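Local coordinates for N-acetyltransferase family protein (Bacillus anthracis, PDB 3LNB) that transfers, as an arylamine N-acetyltransferase, an acetyl group from acetyl-coenzyme A to arylamine substrates and inactivates the sulfonamide antibiotic sulfamethoxazole, at residues D72-N84 with E228-E240. The protein carries 1 engineered substitution. Sequence-based numbering, arbitrary orientation.
Sequences DIMAGTIKNISKN and EQKVNNIQKVIVE
N232 and Q235, one turn apart on helix 228-240, reach across to the extended chain 78-81 and use their amides to bind its backbone. The carboxamide oxygen OD1 of N232 takes the N-H of I81 in a short bond (2.6 Å to N) that lies in the carbonyl plane, with a C=O...N angle of 155°. Its other end, ND2, donates to a water that also accepts a hydrogen bond from N80 ND2 and donates one to I81 O, so the N-H of I81 is met directly by N232, and its C=O through a water that N232 and N80 hold together. The extra methylene of glutamine lets Q235 span to K79 O, farther back along the chain: with CG anti to the backbone N (chi1 -177°) and the chain extended beyond it, NE2 arrives 3.0 Å from K79 O, tilted 32° from the carbonyl plane.

Branched aliphatic residues fill in around these amides. I81, buried, crosses V231 at about a right angle, CG1 to CG1 4.0 Å, while its CD1 rests beside Q235 OE1. Farther along, I78 CD1 meets V239 CG2 tip to tip at 3.6 Å, and I73, on the short helix that G76 ends in a Schellman motif, lays CD1 against I238 CG2 (3.9 Å). At the other end, a bend at chi2 brings the E228 carboxylate beside I81 O and S82 CA (OE2 to CA 3.3 Å). OE2 and I81 O, both acceptors, do not bond each other; the Y108 hydroxyl and a water that accepts from K83 N satisfy the carboxylate.

V231 and I238 also touch S104 and Y100 of helix 99-112, and the I238 side chain is about 5 Å from the bound coenzyme A, so this end of the helix borders the cofactor site. Two side-chain amides, one accepting and one donating, thus hydrogen-bond the extended loop between helices 71-75 and 83-92 directly to helix 228-240.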
loop_
_atom_site.group_PDB
_atom_site.type_symbol
_atom_site.label_atom_id
_atom_site.label_comp_id
_atom_site.label_asym_id
_atom_site.label_seq_id
_atom_site.Cartn_x
_atom_site.Cartn_y
_atom_site.Cartn_z
ATOM N N ASP A 72 -5.372 13.330 4.247
ATOM C CA ASP A 72 -5.388 14.527 3.404
ATOM C C ASP A 72 -6.751 14.649 2.738
ATOM O O ASP A 72 -7.271 15.753 2.554
ATOM C CB ASP A 72 -4.291 14.472 2.335
ATOM C CG ASP A 72 -2.936 14.917 2.864
ATOM O OD1 ASP A 72 -2.855 15.362 4.029
ATOM O OD2 ASP A 72 -1.946 14.826 2.113
ATOM N N ILE A 73 -7.322 13.503 2.371
ATOM C CA ILE A 73 -8.641 13.474 1.756
ATOM C C ILE A 73 -9.624 14.010 2.790
ATOM O O ILE A 73 -10.484 14.826 2.474
ATOM C CB ILE A 73 -9.051 12.025 1.351
ATOM C CG1 ILE A 73 -8.105 11.507 0.262
ATOM C CG2 ILE A 73 -10.495 11.996 0.877
ATOM C CD1 ILE A 73 -8.399 10.096 -0.206
ATOM N N MET A 74 -9.484 13.554 4.030
ATOM C CA MET A 74 -10.357 14.004 5.111
ATOM C C MET A 74 -10.178 15.503 5.394
ATOM O O MET A 74 -11.151 16.227 5.600
ATOM C CB MET A 74 -10.063 13.212 6.389
ATOM C CG MET A 74 -10.364 11.722 6.286
ATOM S SD MET A 74 -12.129 11.393 6.109
ATOM C CE MET A 74 -12.329 11.361 4.352
ATOM N N ALA A 75 -8.931 15.965 5.393
ATOM C CA ALA A 75 -8.644 17.371 5.670
ATOM C C ALA A 75 -8.782 18.286 4.456
ATOM O O ALA A 75 -8.735 19.510 4.590
ATOM C CB ALA A 75 -7.243 17.505 6.254
ATOM N N GLY A 76 -8.946 17.706 3.272
ATOM C CA GLY A 76 -9.069 18.520 2.072
ATOM C C GLY A 76 -7.761 19.216 1.720
ATOM O O GLY A 76 -7.746 20.408 1.391
ATOM N N THR A 77 -6.660 18.472 1.796
ATOM C CA THR A 77 -5.330 18.997 1.490
ATOM C C THR A 77 -4.611 18.038 0.541
ATOM O O THR A 77 -3.490 17.603 0.798
ATOM C CB THR A 77 -4.505 19.168 2.781
ATOM O OG1 THR A 77 -4.467 17.921 3.495
ATOM C CG2 THR A 77 -5.133 20.233 3.667
ATOM N N ILE A 78 -5.275 17.735 -0.566
ATOM C CA ILE A 78 -4.770 16.809 -1.569
ATOM C C ILE A 78 -4.024 17.474 -2.721
ATOM O O ILE A 78 -4.590 18.293 -3.448
ATOM C CB ILE A 78 -5.926 16.007 -2.180
ATOM C CG1 ILE A 78 -6.803 15.449 -1.061
ATOM C CG2 ILE A 78 -5.377 14.890 -3.067
ATOM C CD1 ILE A 78 -8.275 15.350 -1.439
ATOM N N LYS A 79 -2.757 17.111 -2.881
ATOM C CA LYS A 79 -1.923 17.627 -3.962
ATOM C C LYS A 79 -1.812 16.551 -5.030
ATOM O O LYS A 79 -2.114 15.379 -4.784
ATOM C CB LYS A 79 -0.511 17.951 -3.468
ATOM C CG LYS A 79 -0.404 19.179 -2.599
ATOM C CD LYS A 79 1.046 19.463 -2.203
ATOM C CE LYS A 79 1.864 19.948 -3.384
ATOM N NZ LYS A 79 3.055 20.721 -2.943
ATOM N N ASN A 80 -1.380 16.945 -6.221
ATOM C CA ASN A 80 -1.203 15.976 -7.291
ATOM C C ASN A 80 0.005 15.135 -6.909
ATOM O O ASN A 80 0.855 15.564 -6.122
ATOM C CB ASN A 80 -0.951 16.679 -8.624
ATOM C CG ASN A 80 0.046 17.806 -8.502
ATOM O OD1 ASN A 80 -0.223 18.811 -7.849
ATOM N ND2 ASN A 80 1.211 17.647 -9.129
ATOM N N ILE A 81 0.076 13.937 -7.472
ATOM C CA ILE A 81 1.164 13.024 -7.187
ATOM C C ILE A 81 2.379 13.312 -8.067
ATOM O O ILE A 81 2.253 13.494 -9.276
ATOM C CB ILE A 81 0.710 11.567 -7.425
ATOM C CG1 ILE A 81 -0.609 11.306 -6.686
ATOM C CG2 ILE A 81 1.791 10.602 -6.970
ATOM C CD1 ILE A 81 -0.526 11.444 -5.189
ATOM N N SER A 82 3.550 13.361 -7.435
ATOM C CA SER A 82 4.815 13.591 -8.119
ATOM C C SER A 82 5.916 13.090 -7.188
ATOM O O SER A 82 5.708 12.978 -5.976
ATOM C CB SER A 82 5.027 15.079 -8.409
ATOM O OG SER A 82 5.472 15.763 -7.252
ATOM N N LYS A 83 7.081 12.784 -7.754
ATOM C CA LYS A 83 8.203 12.297 -6.957
ATOM C C LYS A 83 8.456 13.236 -5.780
ATOM O O LYS A 83 8.444 12.822 -4.617
ATOM C CB LYS A 83 9.471 12.202 -7.816
ATOM C CG LYS A 83 10.727 11.860 -7.013
ATOM C CD LYS A 83 11.987 11.904 -7.864
ATOM C CE LYS A 83 12.002 10.796 -8.891
ATOM N NZ LYS A 83 13.166 10.932 -9.815
ATOM N N ASN A 84 8.674 14.507 -6.093
ATOM C CA ASN A 84 8.936 15.506 -5.078
ATOM C C ASN A 84 7.853 15.579 -4.005
ATOM O O ASN A 84 8.165 15.603 -2.818
ATOM C CB ASN A 84 9.098 16.884 -5.721
ATOM C CG ASN A 84 9.008 17.990 -4.713
ATOM O OD1 ASN A 84 9.975 18.283 -4.007
ATOM N ND2 ASN A 84 7.829 18.593 -4.602
ATOM N N GLU A 228 1.895 9.178 -14.454
ATOM C CA GLU A 228 1.524 10.050 -13.341
ATOM C C GLU A 228 0.142 10.685 -13.533
ATOM O O GLU A 228 -0.614 10.851 -12.572
ATOM C CB GLU A 228 2.597 11.136 -13.149
ATOM C CG GLU A 228 2.567 11.821 -11.787
ATOM C CD GLU A 228 3.901 11.736 -11.039
ATOM O OE1 GLU A 228 4.878 12.406 -11.452
ATOM O OE2 GLU A 228 3.975 10.990 -10.036
ATOM N N GLN A 229 -0.199 11.025 -14.770
ATOM C CA GLN A 229 -1.500 11.627 -15.027
ATOM C C GLN A 229 -2.613 10.652 -14.637
ATOM O O GLN A 229 -3.584 11.038 -13.988
ATOM C CB GLN A 229 -1.638 12.019 -16.499
ATOM C CG GLN A 229 -2.574 13.201 -16.702
ATOM C CD GLN A 229 -2.565 13.729 -18.118
ATOM O OE1 GLN A 229 -1.527 13.727 -18.793
ATOM N NE2 GLN A 229 -3.718 14.209 -18.577
ATOM N N LYS A 230 -2.467 9.390 -15.030
ATOM C CA LYS A 230 -3.462 8.368 -14.701
ATOM C C LYS A 230 -3.508 8.203 -13.187
ATOM O O LYS A 230 -4.578 8.084 -12.600
ATOM C CB LYS A 230 -3.097 7.031 -15.356
ATOM C CG LYS A 230 -3.899 5.827 -14.851
ATOM C CD LYS A 230 -5.393 5.921 -15.172
ATOM C CE LYS A 230 -6.129 4.676 -14.680
ATOM N NZ LYS A 230 -7.598 4.716 -14.940
ATOM N N VAL A 231 -2.335 8.191 -12.562
ATOM C CA VAL A 231 -2.262 8.064 -11.116
ATOM C C VAL A 231 -2.974 9.251 -10.467
ATOM O O VAL A 231 -3.603 9.101 -9.426
ATOM C CB VAL A 231 -0.797 7.974 -10.636
ATOM C CG1 VAL A 231 -0.719 8.122 -9.128
ATOM C CG2 VAL A 231 -0.220 6.627 -11.037
ATOM N N ASN A 232 -2.889 10.430 -11.087
ATOM C CA ASN A 232 -3.582 11.598 -10.542
ATOM C C ASN A 232 -5.079 11.454 -10.770
ATOM O O ASN A 232 -5.881 11.953 -9.978
ATOM C CB ASN A 232 -3.102 12.896 -11.192
ATOM C CG ASN A 232 -1.723 13.301 -10.731
ATOM O OD1 ASN A 232 -1.464 13.412 -9.536
ATOM N ND2 ASN A 232 -0.826 13.519 -11.679
ATOM N N ASN A 233 -5.459 10.773 -11.851
ATOM C CA ASN A 233 -6.879 10.570 -12.142
ATOM C C ASN A 233 -7.423 9.577 -11.113
ATOM O O ASN A 233 -8.538 9.724 -10.625
ATOM C CB ASN A 233 -7.084 10.007 -13.558
ATOM C CG ASN A 233 -8.559 9.992 -13.979
ATOM O OD1 ASN A 233 -9.158 11.043 -14.243
ATOM N ND2 ASN A 233 -9.152 8.803 -14.031
ATOM N N ILE A 234 -6.623 8.568 -10.790
ATOM C CA ILE A 234 -7.024 7.569 -9.812
ATOM C C ILE A 234 -7.243 8.252 -8.464
ATOM O O ILE A 234 -8.203 7.954 -7.756
ATOM C CB ILE A 234 -5.952 6.455 -9.667
ATOM C CG1 ILE A 234 -5.866 5.642 -10.963
ATOM C CG2 ILE A 234 -6.299 5.535 -8.501
ATOM C CD1 ILE A 234 -4.803 4.537 -10.952
ATOM N N GLN A 235 -6.358 9.179 -8.111
ATOM C CA GLN A 235 -6.502 9.873 -6.842
ATOM C C GLN A 235 -7.813 10.649 -6.817
ATOM O O GLN A 235 -8.557 10.596 -5.839
ATOM C CB GLN A 235 -5.341 10.841 -6.601
ATOM C CG GLN A 235 -5.417 11.525 -5.252
ATOM C CD GLN A 235 -4.213 12.405 -4.954
ATOM O OE1 GLN A 235 -3.638 12.331 -3.869
ATOM N NE2 GLN A 235 -3.836 13.251 -5.910
ATOM N N LYS A 236 -8.098 11.362 -7.898
ATOM C CA LYS A 236 -9.323 12.145 -7.959
ATOM C C LYS A 236 -10.579 11.284 -7.820
ATOM O O LYS A 236 -11.535 11.686 -7.156
ATOM C CB LYS A 236 -9.365 12.959 -9.255
ATOM C CG LYS A 236 -10.639 13.785 -9.431
ATOM C CD LYS A 236 -11.010 14.597 -8.178
ATOM C CE LYS A 236 -10.061 15.752 -7.917
ATOM N NZ LYS A 236 -10.599 16.648 -6.831
ATOM N N VAL A 237 -10.582 10.105 -8.438
ATOM C CA VAL A 237 -11.732 9.206 -8.353
ATOM C C VAL A 237 -11.938 8.706 -6.921
ATOM O O VAL A 237 -13.063 8.487 -6.482
ATOM C CB VAL A 237 -11.558 7.970 -9.273
ATOM C CG1 VAL A 237 -12.735 7.016 -9.094
ATOM C CG2 VAL A 237 -11.458 8.406 -10.722
ATOM N N ILE A 238 -10.839 8.520 -6.200
ATOM C CA ILE A 238 -10.904 8.056 -4.824
ATOM C C ILE A 238 -11.368 9.193 -3.910
ATOM O O ILE A 238 -11.997 8.967 -2.870
ATOM C CB ILE A 238 -9.528 7.520 -4.393
ATOM C CG1 ILE A 238 -9.292 6.162 -5.069
ATOM C CG2 ILE A 238 -9.436 7.431 -2.884
ATOM C CD1 ILE A 238 -7.960 5.528 -4.735
ATOM N N VAL A 239 -11.060 10.415 -4.321
ATOM C CA VAL A 239 -11.456 11.601 -3.582
ATOM C C VAL A 239 -12.930 11.949 -3.818
ATOM O O VAL A 239 -13.604 12.429 -2.907
ATOM C CB VAL A 239 -10.616 12.835 -3.999
ATOM C CG1 VAL A 239 -11.162 14.092 -3.318
ATOM C CG2 VAL A 239 -9.164 12.630 -3.630
ATOM N N GLU A 240 -13.442 11.686 -5.020
ATOM C CA GLU A 240 -14.829 12.049 -5.337
ATOM C C GLU A 240 -15.875 10.966 -5.643
ATOM O O GLU A 240 -17.075 11.237 -5.558
ATOM C CB GLU A 240 -14.822 13.049 -6.494
ATOM C CG GLU A 240 -14.629 12.395 -7.864
ATOM C CD GLU A 240 -14.496 13.416 -8.977
ATOM O OE1 GLU A 240 -15.273 14.394 -8.974
ATOM O OE2 GLU A 240 -13.623 13.240 -9.857
HETATM O O HOH W 1 1.458 15.357 -10.871
HETATM O O HOH W 2 7.176 13.123 -10.719
#